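Local coordinates for protein dihydrodipicolinate synthase (Aquifex aeolicus, PDB 2EHH) that probably catalyses the condensation of pyruvate with aspartate semialdehyde to 4-hydroxy-tetrahydrodipicolinate, a step of lysine biosynthesis, working as a homotetramer, at residues 205-217 with 228-240. Residues are numbered along the deposited sequence; the frame is centred on the assembly and turned at random.
Sequences VANNVMPREVKEL and RAREIHYYLHDLF
Ala-206 meets the ring of Phe-240 at its edge, near the ring plane, with CB 3.5 Å from CE1, while the carbonyl O of Leu-236 lies over one face of that ring, displaced from its centre. The Tyr-235 ring likewise takes Met-210 CE at its edge, 4.2 Å from CE1. On the Arg-228 guanidinium, Ile-232 CG1 covers one face, and Glu-231 comes up to the edge in plane to form a salt bridge. Glu-216 OE2 approaches obliquely, making a second bridge to Arg-228 NH2 (3.2 Å) with carboxylate and guanidinium planes 33° apart. The helical segments 211-217 and 228-240 run roughly antiparallel (146°), their axes 9.3 Å apart at closest approach. In this TIM barrel helix 211-223 follows strand 201-204, the last of the barrel, and helix 226-242, next in the chain, packs against it. Between them, Ile-232 lays CD1 against the backbone of Glu-216 and Leu-217, while its CG2 reaches Leu-217 CB at 3.6 Å. With CG anti to the backbone N (chi1 176°), Leu-217 carries CD2 onto the backbone of Ala-229. Toward the other end, Met-210 bends at chi3, which brings CE to Leu-236 CD1 at 3.9 Å; its SD rests 3.5 Å from Leu-239 CD2. His-233 touches Leu-217 through CB, and its NE2 is hydrogen-bonded to Ser-171 OG of the second subunit.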
# COMPACT_ATOMS: atom_id res chain seq x y z
N VAL A 205 7.87 -9.39 -22.00
CA VAL A 205 6.88 -10.46 -22.07
C VAL A 205 6.24 -10.33 -23.45
O VAL A 205 6.06 -11.33 -24.16
CB VAL A 205 5.78 -10.28 -20.98
CG1 VAL A 205 4.58 -11.17 -21.29
CG2 VAL A 205 6.34 -10.64 -19.61
N ALA A 206 5.92 -9.10 -23.84
CA ALA A 206 5.29 -8.82 -25.13
C ALA A 206 6.14 -9.31 -26.30
O ALA A 206 5.62 -9.58 -27.38
CB ALA A 206 5.03 -7.32 -25.28
N ASN A 207 7.44 -9.42 -26.06
CA ASN A 207 8.40 -9.90 -27.05
C ASN A 207 8.06 -11.29 -27.57
O ASN A 207 8.42 -11.64 -28.69
CB ASN A 207 9.80 -9.95 -26.43
CG ASN A 207 10.71 -8.90 -26.98
OD1 ASN A 207 10.43 -8.33 -28.04
ND2 ASN A 207 11.81 -8.64 -26.29
N ASN A 208 7.39 -12.07 -26.74
CA ASN A 208 7.00 -13.43 -27.10
C ASN A 208 6.09 -13.49 -28.33
O ASN A 208 6.11 -14.48 -29.06
CB ASN A 208 6.28 -14.10 -25.93
CG ASN A 208 7.24 -14.65 -24.89
OD1 ASN A 208 7.84 -15.71 -25.09
ND2 ASN A 208 7.39 -13.93 -23.78
N VAL A 209 5.30 -12.45 -28.55
CA VAL A 209 4.38 -12.45 -29.68
C VAL A 209 4.58 -11.40 -30.76
O VAL A 209 4.15 -11.59 -31.89
CB VAL A 209 2.92 -12.40 -29.17
CG1 VAL A 209 2.65 -13.60 -28.28
CG2 VAL A 209 2.67 -11.11 -28.42
N MET A 210 5.21 -10.28 -30.41
CA MET A 210 5.47 -9.23 -31.40
C MET A 210 6.92 -8.75 -31.25
O MET A 210 7.18 -7.60 -30.91
CB MET A 210 4.49 -8.06 -31.23
CG MET A 210 3.09 -8.37 -31.74
SD MET A 210 1.95 -6.97 -31.72
CE MET A 210 2.40 -6.12 -33.23
N PRO A 211 7.88 -9.66 -31.50
CA PRO A 211 9.33 -9.42 -31.42
C PRO A 211 9.82 -8.22 -32.23
O PRO A 211 10.59 -7.39 -31.73
CB PRO A 211 9.93 -10.72 -31.96
CG PRO A 211 8.86 -11.73 -31.73
CD PRO A 211 7.60 -10.99 -32.06
N ARG A 212 9.38 -8.15 -33.48
CA ARG A 212 9.80 -7.08 -34.38
C ARG A 212 9.41 -5.69 -33.88
O ARG A 212 10.25 -4.79 -33.84
CB ARG A 212 9.20 -7.31 -35.77
CG ARG A 212 9.61 -8.64 -36.40
CD ARG A 212 8.89 -8.88 -37.72
NE ARG A 212 9.32 -7.95 -38.75
CZ ARG A 212 10.36 -8.15 -39.57
NH1 ARG A 212 11.08 -9.26 -39.47
NH2 ARG A 212 10.67 -7.24 -40.48
N GLU A 213 8.15 -5.54 -33.50
CA GLU A 213 7.66 -4.25 -33.02
C GLU A 213 8.38 -3.80 -31.76
O GLU A 213 8.81 -2.65 -31.66
CB GLU A 213 6.16 -4.33 -32.74
CG GLU A 213 5.28 -4.57 -33.96
CD GLU A 213 5.48 -5.94 -34.59
OE1 GLU A 213 5.87 -6.89 -33.88
OE2 GLU A 213 5.22 -6.07 -35.81
N VAL A 214 8.51 -4.70 -30.78
CA VAL A 214 9.18 -4.34 -29.54
C VAL A 214 10.61 -3.94 -29.85
O VAL A 214 11.13 -2.96 -29.31
CB VAL A 214 9.19 -5.52 -28.54
CG1 VAL A 214 10.03 -5.16 -27.33
CG2 VAL A 214 7.76 -5.84 -28.12
N LYS A 215 11.25 -4.70 -30.74
CA LYS A 215 12.62 -4.41 -31.13
C LYS A 215 12.70 -2.98 -31.66
O LYS A 215 13.62 -2.23 -31.32
CB LYS A 215 13.09 -5.40 -32.20
CG LYS A 215 14.48 -5.11 -32.77
CD LYS A 215 15.53 -5.08 -31.68
CE LYS A 215 16.91 -4.83 -32.27
NZ LYS A 215 17.95 -4.74 -31.21
N GLU A 216 11.73 -2.61 -32.49
CA GLU A 216 11.70 -1.27 -33.07
C GLU A 216 11.56 -0.20 -32.00
O GLU A 216 12.17 0.86 -32.10
CB GLU A 216 10.54 -1.15 -34.07
CG GLU A 216 10.66 -2.06 -35.28
CD GLU A 216 9.52 -1.85 -36.28
OE1 GLU A 216 9.44 -2.63 -37.26
OE2 GLU A 216 8.72 -0.92 -36.09
N LEU A 217 10.75 -0.47 -30.98
CA LEU A 217 10.57 0.48 -29.89
C LEU A 217 11.92 0.71 -29.23
O LEU A 217 12.34 1.85 -28.99
CB LEU A 217 9.55 -0.06 -28.87
CG LEU A 217 9.24 0.72 -27.58
CD1 LEU A 217 10.42 0.66 -26.64
CD2 LEU A 217 8.89 2.16 -27.90
N ARG A 228 9.34 8.67 -32.23
CA ARG A 228 9.10 7.38 -32.85
C ARG A 228 8.81 6.34 -31.76
O ARG A 228 7.97 5.47 -31.93
CB ARG A 228 10.31 6.95 -33.69
CG ARG A 228 10.23 5.54 -34.26
CD ARG A 228 8.99 5.33 -35.12
NE ARG A 228 8.98 3.99 -35.71
CZ ARG A 228 7.90 3.41 -36.23
NH1 ARG A 228 6.74 4.05 -36.25
NH2 ARG A 228 7.99 2.18 -36.72
N ALA A 229 9.52 6.45 -30.64
CA ALA A 229 9.32 5.53 -29.52
C ALA A 229 7.88 5.63 -29.04
O ALA A 229 7.21 4.61 -28.83
CB ALA A 229 10.29 5.87 -28.39
N ARG A 230 7.39 6.85 -28.86
CA ARG A 230 6.01 7.05 -28.41
C ARG A 230 5.03 6.46 -29.42
O ARG A 230 4.00 5.92 -29.05
CB ARG A 230 5.70 8.55 -28.24
CG ARG A 230 6.25 9.18 -26.97
CD ARG A 230 5.64 10.57 -26.75
NE ARG A 230 6.06 11.54 -27.76
CZ ARG A 230 7.25 12.13 -27.78
NH1 ARG A 230 8.16 11.88 -26.84
NH2 ARG A 230 7.55 12.99 -28.76
N GLU A 231 5.35 6.58 -30.71
CA GLU A 231 4.47 6.06 -31.74
C GLU A 231 4.29 4.55 -31.57
O GLU A 231 3.18 4.03 -31.64
CB GLU A 231 5.04 6.36 -33.12
CG GLU A 231 4.01 6.34 -34.23
CD GLU A 231 4.64 6.46 -35.60
OE1 GLU A 231 5.56 7.29 -35.76
OE2 GLU A 231 4.21 5.72 -36.51
N ILE A 232 5.40 3.86 -31.36
CA ILE A 232 5.37 2.41 -31.19
C ILE A 232 4.77 2.02 -29.85
O ILE A 232 3.98 1.08 -29.77
CB ILE A 232 6.79 1.83 -31.30
CG1 ILE A 232 7.40 2.21 -32.65
CG2 ILE A 232 6.75 0.32 -31.14
CD1 ILE A 232 8.87 1.89 -32.77
N HIS A 233 5.15 2.75 -28.81
CA HIS A 233 4.65 2.52 -27.45
C HIS A 233 3.12 2.57 -27.42
O HIS A 233 2.46 1.65 -26.94
CB HIS A 233 5.23 3.58 -26.51
CG HIS A 233 4.61 3.60 -25.15
ND1 HIS A 233 4.99 2.73 -24.14
CD2 HIS A 233 3.65 4.40 -24.62
CE1 HIS A 233 4.29 3.00 -23.05
NE2 HIS A 233 3.47 4.01 -23.31
N TYR A 234 2.54 3.65 -27.94
CA TYR A 234 1.09 3.79 -27.92
C TYR A 234 0.37 2.84 -28.86
O TYR A 234 -0.79 2.49 -28.64
CB TYR A 234 0.70 5.24 -28.20
CG TYR A 234 0.99 6.12 -27.00
CD1 TYR A 234 0.30 5.93 -25.81
CD2 TYR A 234 2.01 7.07 -27.03
CE1 TYR A 234 0.61 6.66 -24.67
CE2 TYR A 234 2.34 7.81 -25.88
CZ TYR A 234 1.63 7.59 -24.71
OH TYR A 234 1.95 8.28 -23.56
N TYR A 235 1.07 2.39 -29.89
CA TYR A 235 0.48 1.44 -30.82
C TYR A 235 0.38 0.09 -30.11
O TYR A 235 -0.63 -0.61 -30.20
CB TYR A 235 1.36 1.33 -32.08
CG TYR A 235 1.04 0.16 -32.97
CD1 TYR A 235 1.80 -1.00 -32.94
CD2 TYR A 235 -0.05 0.21 -33.85
CE1 TYR A 235 1.49 -2.09 -33.75
CE2 TYR A 235 -0.37 -0.87 -34.66
CZ TYR A 235 0.41 -2.02 -34.61
OH TYR A 235 0.09 -3.10 -35.40
N LEU A 236 1.43 -0.25 -29.37
CA LEU A 236 1.52 -1.51 -28.64
C LEU A 236 0.87 -1.49 -27.26
O LEU A 236 0.81 -2.53 -26.59
CB LEU A 236 2.99 -1.89 -28.50
CG LEU A 236 3.60 -3.09 -29.25
CD1 LEU A 236 2.97 -3.27 -30.61
CD2 LEU A 236 5.09 -2.87 -29.36
N HIS A 237 0.37 -0.34 -26.82
CA HIS A 237 -0.22 -0.24 -25.49
C HIS A 237 -1.32 -1.27 -25.20
O HIS A 237 -1.33 -1.87 -24.13
CB HIS A 237 -0.76 1.17 -25.22
CG HIS A 237 -0.95 1.46 -23.77
ND1 HIS A 237 0.10 1.48 -22.87
CD2 HIS A 237 -2.07 1.69 -23.04
CE1 HIS A 237 -0.37 1.72 -21.66
NE2 HIS A 237 -1.68 1.84 -21.73
N ASP A 238 -2.24 -1.46 -26.15
CA ASP A 238 -3.31 -2.43 -25.95
C ASP A 238 -2.75 -3.84 -25.72
O ASP A 238 -3.28 -4.59 -24.91
CB ASP A 238 -4.27 -2.45 -27.14
CG ASP A 238 -5.20 -1.25 -27.17
OD1 ASP A 238 -5.19 -0.46 -26.19
OD2 ASP A 238 -5.94 -1.09 -28.16
N LEU A 239 -1.68 -4.18 -26.43
CA LEU A 239 -1.06 -5.50 -26.26
C LEU A 239 -0.41 -5.59 -24.87
O LEU A 239 -0.58 -6.59 -24.17
CB LEU A 239 0.01 -5.74 -27.32
CG LEU A 239 0.78 -7.06 -27.19
CD1 LEU A 239 -0.15 -8.23 -27.44
CD2 LEU A 239 1.94 -7.08 -28.18
N PHE A 240 0.32 -4.55 -24.49
CA PHE A 240 1.00 -4.53 -23.19
C PHE A 240 0.02 -4.74 -22.04
O PHE A 240 0.32 -5.46 -21.09
CB PHE A 240 1.73 -3.20 -22.97
CG PHE A 240 2.92 -2.97 -23.87
CD1 PHE A 240 3.48 -4.02 -24.60
CD2 PHE A 240 3.51 -1.71 -23.95
CE1 PHE A 240 4.60 -3.81 -25.40
CE2 PHE A 240 4.63 -1.49 -24.75
CZ PHE A 240 5.18 -2.55 -25.47